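Local coordinates for MarR-family transcriptional regulator (Bordetella bronchiseptica, PDB 6PCO), which probably acts as a DNA-binding transcription factor of the MarR family, a regulator of biofilm formation whose DNA binding is regulated by 6-hydroxynicotinic acid, at residues Q72-D76 against F155-I159. Residues are numbered along the deposited sequence; the frame is centred on the assembly and turned at random.
Sequences QTIPD and FAEQI
Pro75 lays CG over one face of the Phe155 ring, with CD close behind. Its CG lies 3.3 Å from the centroid of the Phe155 ring and 10° off the ring normal, a CH-pi contact over the middle of the aromatic system, and CD of Pro75 follows at 3.6 Å from Phe155 CG. The benzyl group is put there by chi1 of -61°, with CG of Phe155 beside its own backbone N and opposite the carbonyl carbon. One turn on, the side chain of Ile159 packs beside Thr73, whose OG1 lies against it while hydrogen-bonded to Ile69 O, a turn earlier in its own helix. Ile74 CD1 touches Ile159 CD1 at 4.4 Å and Phe155 CB at the same separation, while the methyl CG2 of Thr73 lies 4.2 Å from Gln158 NE2. Farther out, Asp76 OD2 forms a salt bridge with Arg122 and OD1 accepts a hydrogen bond from Lys78 N; Met152 packs against Ile74 and Pro75. Ile159 also rests on His66, Ile69 and Phe70, its side chain about 4 Å from the bound 1,4-butanediol, whose pocket includes His66. Within the MarR-type fold, the C-terminal end of helix 55-73 and the loop leading to helix 81-93 thus pack across the second half of helix 143-164, beside that pocket and where Ala156 and Glu157 meet Tyr49 of the second subunit.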
# COMPACT_ATOMS: atom_id res chain seq x y z
N GLN A 72 -13.30 -7.66 4.36
CA GLN A 72 -14.71 -7.96 4.32
C GLN A 72 -14.96 -9.42 3.91
O GLN A 72 -15.79 -10.08 4.50
CB GLN A 72 -15.43 -6.95 3.42
CG GLN A 72 -15.51 -5.56 4.02
CD GLN A 72 -16.45 -4.66 3.26
OE1 GLN A 72 -17.60 -5.03 3.00
NE2 GLN A 72 -15.99 -3.48 2.90
N THR A 73 -14.23 -9.94 2.92
CA THR A 73 -14.56 -11.27 2.34
C THR A 73 -13.74 -12.43 2.97
O THR A 73 -14.19 -13.56 2.92
CB THR A 73 -14.47 -11.24 0.80
OG1 THR A 73 -13.16 -10.89 0.39
CG2 THR A 73 -15.39 -10.21 0.20
N ILE A 74 -12.56 -12.18 3.55
CA ILE A 74 -11.77 -13.29 4.11
C ILE A 74 -12.47 -13.82 5.36
O ILE A 74 -12.80 -13.05 6.25
CB ILE A 74 -10.30 -12.88 4.38
CG1 ILE A 74 -9.40 -14.11 4.45
CG2 ILE A 74 -10.14 -12.00 5.62
CD1 ILE A 74 -9.04 -14.67 3.09
N PRO A 75 -12.75 -15.15 5.45
CA PRO A 75 -13.39 -15.75 6.63
C PRO A 75 -12.60 -15.59 7.94
O PRO A 75 -13.13 -15.05 8.93
CB PRO A 75 -13.46 -17.25 6.31
CG PRO A 75 -13.34 -17.34 4.80
CD PRO A 75 -12.52 -16.14 4.39
N ASP A 76 -11.34 -16.05 7.94
CA ASP A 76 -10.40 -15.90 9.05
C ASP A 76 -10.04 -14.42 9.20
O ASP A 76 -9.25 -13.87 8.43
CB ASP A 76 -9.13 -16.72 8.85
CG ASP A 76 -8.17 -16.61 10.01
OD1 ASP A 76 -8.28 -15.63 10.78
OD2 ASP A 76 -7.32 -17.49 10.16
N PHE A 155 -11.79 -17.77 -1.62
CA PHE A 155 -12.09 -16.45 -1.12
C PHE A 155 -11.14 -15.45 -1.77
O PHE A 155 -11.55 -14.38 -2.22
CB PHE A 155 -11.98 -16.47 0.41
CG PHE A 155 -12.94 -17.42 1.07
CD1 PHE A 155 -14.24 -17.03 1.37
CD2 PHE A 155 -12.56 -18.72 1.37
CE1 PHE A 155 -15.12 -17.91 1.97
CE2 PHE A 155 -13.44 -19.60 1.99
CZ PHE A 155 -14.72 -19.19 2.29
N ALA A 156 -9.86 -15.81 -1.83
CA ALA A 156 -8.87 -15.00 -2.50
C ALA A 156 -9.34 -14.70 -3.92
O ALA A 156 -9.21 -13.57 -4.40
CB ALA A 156 -7.54 -15.70 -2.48
N GLU A 157 -9.89 -15.73 -4.58
CA GLU A 157 -10.33 -15.65 -5.99
C GLU A 157 -11.50 -14.67 -6.08
O GLU A 157 -11.52 -13.81 -6.92
CB GLU A 157 -10.68 -17.04 -6.54
CG GLU A 157 -9.50 -17.73 -7.23
CD GLU A 157 -9.48 -19.26 -7.24
OE1 GLU A 157 -10.57 -19.87 -7.10
OE2 GLU A 157 -8.37 -19.84 -7.38
N GLN A 158 -12.45 -14.81 -5.15
CA GLN A 158 -13.55 -13.87 -5.01
C GLN A 158 -13.00 -12.45 -4.80
O GLN A 158 -13.32 -11.53 -5.54
CB GLN A 158 -14.43 -14.32 -3.85
CG GLN A 158 -15.90 -13.95 -4.03
CD GLN A 158 -16.67 -14.36 -2.80
OE1 GLN A 158 -16.85 -15.54 -2.52
NE2 GLN A 158 -17.10 -13.36 -2.03
N ILE A 159 -12.12 -12.27 -3.81
CA ILE A 159 -11.51 -10.97 -3.56
C ILE A 159 -10.99 -10.37 -4.88
O ILE A 159 -11.29 -9.21 -5.20
CB ILE A 159 -10.41 -11.05 -2.49
CG1 ILE A 159 -11.01 -11.31 -1.11
CG2 ILE A 159 -9.55 -9.79 -2.50
CD1 ILE A 159 -10.05 -11.87 -0.10